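Side-chain contacts in putative kinase (Chloroflexus aurantiacus, PDB 2RHM), which is of unknown function but has the P-loop nucleoside triphosphate hydrolase fold and is probably a kinase that transfers phosphate from a nucleotide: residues B[32-36]-B[37-41]; B[84-88]-B[89-93]. One frame throughout, in Å; residues are numbered along the deposited sequence.

Contact 1: B[32-36]-B[37-41]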
loop_
_atom_site.group_PDB
_atom_site.type_symbol
_atom_site.label_atom_id
_atom_site.label_comp_id
_atom_site.label_asym_id
_atom_site.label_seq_id
_atom_site.Cartn_x
_atom_site.Cartn_y
_atom_site.Cartn_z
ATOM N N PRO B 32 -9.157 4.342 -3.872
ATOM C CA PRO B 32 -7.954 3.523 -3.917
ATOM C C PRO B 32 -8.318 2.049 -3.850
ATOM O O PRO B 32 -9.323 1.667 -3.219
ATOM C CB PRO B 32 -7.171 3.932 -2.657
ATOM C CG PRO B 32 -7.843 5.135 -2.137
ATOM C CD PRO B 32 -9.244 5.118 -2.625
ATOM N N LEU B 33 -7.516 1.248 -4.545
ATOM C CA LEU B 33 -7.715 -0.200 -4.601
ATOM C C LEU B 33 -6.464 -0.935 -4.154
ATOM O O LEU B 33 -5.396 -0.774 -4.740
ATOM C CB LEU B 33 -8.043 -0.612 -6.034
ATOM C CG LEU B 33 -8.174 -2.101 -6.344
ATOM C CD1 LEU B 33 -9.316 -2.694 -5.495
ATOM C CD2 LEU B 33 -8.414 -2.285 -7.834
ATOM N N LEU B 34 -6.618 -1.753 -3.119
ATOM C CA LEU B 34 -5.549 -2.625 -2.644
ATOM C C LEU B 34 -5.916 -4.067 -2.927
ATOM O O LEU B 34 -6.923 -4.554 -2.436
ATOM C CB LEU B 34 -5.337 -2.404 -1.156
ATOM C CG LEU B 34 -5.233 -0.954 -0.692
ATOM C CD1 LEU B 34 -5.156 -0.961 0.822
ATOM C CD2 LEU B 34 -4.032 -0.247 -1.273
ATOM N N SER B 35 -5.127 -4.749 -3.746
ATOM C CA SER B 35 -5.411 -6.104 -4.195
ATOM C C SER B 35 -4.306 -7.053 -3.747
ATOM O O SER B 35 -3.131 -6.759 -3.963
ATOM C CB SER B 35 -5.479 -6.126 -5.728
ATOM O OG SER B 35 -5.257 -7.443 -6.263
ATOM N N LYS B 36 -4.660 -8.191 -3.160
ATOM C CA LYS B 36 -3.633 -9.121 -2.679
ATOM C C LYS B 36 -2.729 -9.553 -3.828
ATOM O O LYS B 36 -1.502 -9.506 -3.714
ATOM C CB LYS B 36 -4.235 -10.360 -1.991
ATOM C CG LYS B 36 -3.165 -11.343 -1.512
ATOM C CD LYS B 36 -3.745 -12.659 -0.984
ATOM C CE LYS B 36 -4.297 -13.530 -2.070
ATOM N NZ LYS B 36 -4.610 -14.913 -1.576
ATOM N N ASP B 37 -3.326 -9.968 -4.937
ATOM C CA ASP B 37 -2.543 -10.471 -6.058
ATOM C C ASP B 37 -1.666 -9.388 -6.690
ATOM O O ASP B 37 -0.522 -9.680 -7.083
ATOM C CB ASP B 37 -3.435 -11.170 -7.083
ATOM C CG ASP B 37 -3.781 -12.615 -6.688
ATOM O OD1 ASP B 37 -3.250 -13.166 -5.699
ATOM O OD2 ASP B 37 -4.585 -13.222 -7.410
ATOM N N ALA B 38 -2.148 -8.152 -6.744
ATOM C CA ALA B 38 -1.312 -7.049 -7.264
ATOM C C ALA B 38 -0.072 -6.843 -6.375
ATOM O O ALA B 38 1.034 -6.649 -6.877
ATOM C CB ALA B 38 -2.120 -5.755 -7.393
ATOM N N PHE B 39 -0.261 -6.914 -5.064
ATOM C CA PHE B 39 0.827 -6.784 -4.102
ATOM C C PHE B 39 1.825 -7.952 -4.262
ATOM O O PHE B 39 3.046 -7.758 -4.215
ATOM C CB PHE B 39 0.264 -6.748 -2.666
ATOM C CG PHE B 39 -0.240 -5.391 -2.218
ATOM C CD1 PHE B 39 -0.874 -4.511 -3.085
ATOM C CD2 PHE B 39 -0.146 -5.034 -0.890
ATOM C CE1 PHE B 39 -1.330 -3.276 -2.632
ATOM C CE2 PHE B 39 -0.589 -3.806 -0.437
ATOM C CZ PHE B 39 -1.186 -2.933 -1.303
ATOM N N LYS B 40 1.298 -9.166 -4.461
ATOM C CA LYS B 40 2.131 -10.341 -4.651
ATOM C C LYS B 40 3.011 -10.154 -5.873
ATOM O O LYS B 40 4.212 -10.443 -5.828
ATOM C CB LYS B 40 1.306 -11.605 -4.817
ATOM C CG LYS B 40 0.488 -12.026 -3.593
ATOM C CD LYS B 40 -0.193 -13.412 -3.794
ATOM C CE LYS B 40 0.816 -14.547 -4.035
ATOM N NZ LYS B 40 0.106 -15.871 -4.193
ATOM N N GLU B 41 2.415 -9.654 -6.952
ATOM C CA GLU B 41 3.158 -9.430 -8.197
ATOM C C GLU B 41 4.284 -8.396 -8.061
ATOM O O GLU B 41 5.372 -8.588 -8.609
ATOM C CB GLU B 41 2.202 -9.127 -9.342
ATOM C CG GLU B 41 1.365 -10.366 -9.634
ATOM C CD GLU B 41 0.279 -10.167 -10.634
ATOM O OE1 GLU B 41 0.416 -9.284 -11.508
ATOM O OE2 GLU B 41 -0.699 -10.936 -10.548
HETATM O O HOH W 1 -1.748 -16.471 -1.652
#
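Ser35 and Ala38 come within 5.2 Å, CA to CA, where strand 33-35 runs directly into the first turn of helix 36-47; the short axes of strand 33-35 and helix segment 37-41 stand 69° apart. Two backbone bonds fix the turn: Phe39 N gives its hydrogen to Ser35 O at 3.1 Å, and Lys40 N reaches Lys36 O at 2.9 Å. Ser35 is the N-cap. With OG anti to the backbone N (chi1 158°), its hydroxyl lies at the helix start and accepts from Ala38 N in a nearly straight bond of 3.2 Å, angle 166°; the same OG also bonds to Glu83. The Phe39 ring swings back beside the strand, its CZ meeting Leu34 CD2 at 3.9 Å, an oblique apolar touch, while its CD1 lies 3.3 Å from Ser35 O. Lys36 and Lys40, one helical turn apart, both bend at chi3 and send their ammonium groups to one water, which accepts from Lys36 NZ at 3.3 Å and from Lys40 NZ at 3.2 Å. Each has a further partner, Asn85 for Lys36 and Ser55 for Lys40. Asp37 turns its carboxylate to Arg131 in a salt bridge, close to the bound benzoic acid. This is thus the strand-to-helix joint at the edge, within this chain, of the parallel sheet of the P-loop fold: strand 33-35 hydrogen-bonds to strand 80-83, helix 52-75 packs on Phe39 and Lys40, and His68 of the second subunit meets the Phe39 ring at about a right angle.

Contact 2: B[84-88]-B[89-93]; sequences SNFRV and DLDTE
The backbone of Arg87 is held at both its N and its O by Asp91, through the carboxylate and the backbone N of that residue, at the start of helix 88-101. Asp91 OD2 accepts from Arg87 N on its anti lone pair, at 2.8 Å and almost straight (175°); in return Asp91 N donates to Arg87 O at 2.7 Å. The other oxygen, Asp91 OD1, is taken by Arg94 in a salt bridge and by the hydroxyl of Tyr67, which accounts for both ends of this buried carboxylate. Its plane stands 88° to the Phe86 ring, with Asp91 CG at the ring edge, 3.7 Å from Phe86 CD1, while Ser84 CB covers one ring face. Replacing Asp91 by an alanine would probably leave Arg87 N without its acceptor and deprive Arg94 of this carboxylate. Arg87 occupies the N-cap position of the helix, which follows the loop after strand 80-83 in the parallel sheet of this P-loop fold. Its side chain, bent at chi3 (69°), grips Asp89 side-on in a salt bridge with two nitrogens: NE bonds to Asp89 OD1 at 2.9 Å, tilted from the guanidinium plane, and NH2 lies 3.0 Å from Asp89 OD2, which stays in that plane but is approached from above the carboxylate. Arg87 O also receives a weak bond from Leu90 N. The next carbonyl, Val88 O, accepts twice, weakly from Thr92 N, one turn further on, and at 2.6 Å from Thr92 OG1, whose hydroxyl comes in on a lone pair in the carbonyl plane.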
loop_
_atom_site.group_PDB
_atom_site.type_symbol
_atom_site.label_atom_id
_atom_site.label_comp_id
_atom_site.label_asym_id
_atom_site.label_seq_id
_atom_site.Cartn_x
_atom_site.Cartn_y
_atom_site.Cartn_z
ATOM N N SER B 84 -9.392 -9.571 -2.298
ATOM C CA SER B 84 -8.647 -10.813 -2.113
ATOM C C SER B 84 -9.638 -11.966 -2.034
ATOM O O SER B 84 -10.846 -11.748 -1.969
ATOM C CB SER B 84 -7.856 -10.770 -0.810
ATOM O OG SER B 84 -6.970 -11.880 -0.729
ATOM N N ASN B 85 -9.127 -13.192 -2.022
ATOM C CA ASN B 85 -9.964 -14.335 -1.688
ATOM C C ASN B 85 -9.895 -14.483 -0.162
ATOM O O ASN B 85 -9.203 -15.337 0.369
ATOM C CB ASN B 85 -9.555 -15.599 -2.456
ATOM C CG ASN B 85 -8.115 -15.995 -2.250
ATOM O OD1 ASN B 85 -7.212 -15.149 -2.223
ATOM N ND2 ASN B 85 -7.879 -17.313 -2.158
ATOM N N PHE B 86 -10.627 -13.618 0.533
ATOM C CA PHE B 86 -10.559 -13.559 1.995
ATOM C C PHE B 86 -11.056 -14.843 2.661
ATOM O O PHE B 86 -11.997 -15.504 2.179
ATOM C CB PHE B 86 -11.352 -12.373 2.530
ATOM C CG PHE B 86 -10.782 -11.040 2.177
ATOM C CD1 PHE B 86 -9.704 -10.530 2.880
ATOM C CD2 PHE B 86 -11.325 -10.277 1.154
ATOM C CE1 PHE B 86 -9.187 -9.276 2.580
ATOM C CE2 PHE B 86 -10.804 -9.035 0.842
ATOM C CZ PHE B 86 -9.738 -8.539 1.546
ATOM N N ARG B 87 -10.429 -15.179 3.789
ATOM C CA ARG B 87 -10.754 -16.386 4.543
ATOM C C ARG B 87 -11.407 -16.002 5.854
ATOM O O ARG B 87 -10.834 -15.234 6.622
ATOM C CB ARG B 87 -9.495 -17.129 4.917
ATOM C CG ARG B 87 -8.771 -17.783 3.802
ATOM C CD ARG B 87 -7.556 -18.492 4.352
ATOM N NE ARG B 87 -7.944 -19.644 5.169
ATOM C CZ ARG B 87 -8.333 -20.821 4.676
ATOM N NH1 ARG B 87 -8.387 -21.037 3.361
ATOM N NH2 ARG B 87 -8.668 -21.804 5.498
ATOM N N VAL B 88 -12.590 -16.540 6.117
ATOM C CA VAL B 88 -13.292 -16.238 7.347
ATOM C C VAL B 88 -12.444 -16.583 8.572
ATOM O O VAL B 88 -12.397 -15.825 9.552
ATOM C CB VAL B 88 -14.634 -17.000 7.428
ATOM C CG1 VAL B 88 -15.225 -16.916 8.821
ATOM C CG2 VAL B 88 -15.625 -16.461 6.412
ATOM N N ASP B 89 -11.777 -17.728 8.522
ATOM C CA ASP B 89 -11.076 -18.208 9.695
ATOM C C ASP B 89 -9.954 -17.304 10.181
ATOM O O ASP B 89 -9.722 -17.233 11.383
ATOM C CB ASP B 89 -10.579 -19.649 9.518
ATOM C CG ASP B 89 -9.533 -19.816 8.419
ATOM O OD1 ASP B 89 -9.235 -18.887 7.649
ATOM O OD2 ASP B 89 -9.015 -20.945 8.317
ATOM N N LEU B 90 -9.297 -16.594 9.265
ATOM C CA LEU B 90 -8.204 -15.684 9.619
ATOM C C LEU B 90 -8.505 -14.197 9.424
ATOM O O LEU B 90 -8.057 -13.356 10.214
ATOM C CB LEU B 90 -6.972 -16.038 8.800
ATOM C CG LEU B 90 -6.302 -17.371 9.098
ATOM C CD1 LEU B 90 -5.061 -17.482 8.217
ATOM C CD2 LEU B 90 -5.950 -17.484 10.569
ATOM N N ASP B 91 -9.215 -13.851 8.353
ATOM C CA ASP B 91 -9.476 -12.438 8.062
ATOM C C ASP B 91 -10.550 -11.786 8.916
ATOM O O ASP B 91 -10.585 -10.566 9.032
ATOM C CB ASP B 91 -9.738 -12.244 6.559
ATOM C CG ASP B 91 -8.499 -12.496 5.714
ATOM O OD1 ASP B 91 -7.516 -11.745 5.893
ATOM O OD2 ASP B 91 -8.498 -13.419 4.862
ATOM N N THR B 92 -11.414 -12.570 9.550
ATOM C CA THR B 92 -12.387 -11.962 10.457
ATOM C C THR B 92 -11.677 -11.208 11.586
ATOM O O THR B 92 -12.022 -10.047 11.867
ATOM C CB THR B 92 -13.350 -13.030 11.013
ATOM O OG1 THR B 92 -13.924 -13.723 9.902
ATOM C CG2 THR B 92 -14.448 -12.399 11.851
ATOM N N GLU B 93 -10.690 -11.839 12.228
ATOM C CA GLU B 93 -9.984 -11.185 13.327
ATOM C C GLU B 93 -9.045 -10.099 12.785
ATOM O O GLU B 93 -8.832 -9.074 13.448
ATOM C CB GLU B 93 -9.222 -12.181 14.179
ATOM C CG GLU B 93 -8.573 -11.522 15.409
ATOM C CD GLU B 93 -8.012 -12.522 16.391
ATOM O OE1 GLU B 93 -8.248 -13.730 16.211
ATOM O OE2 GLU B 93 -7.337 -12.096 17.354
#

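Overall arrangement
Along the chain contact 1 precedes contact 2, their centres 16 Å apart. Each follows a strand of the same parallel sheet into a helix: strand 33-35 into helix 36-47, and strand 80-83, by way of a short loop, into helix 88-101. These two strands are neighbours, with 33-35 outermost within the chain, so the start of helix 36-47 meets the loop after strand 80-83. There Lys36 NZ lies 2.7 Å from Asn85 OD1, a probable hydrogen bond that ties the two joints at the C-terminal ends of their strands, where P-loop proteins commonly bind nucleotide. Helix 52-75 touches both contacts. Contact 1, unlike contact 2, also reaches the second subunit and the benzoic acid site.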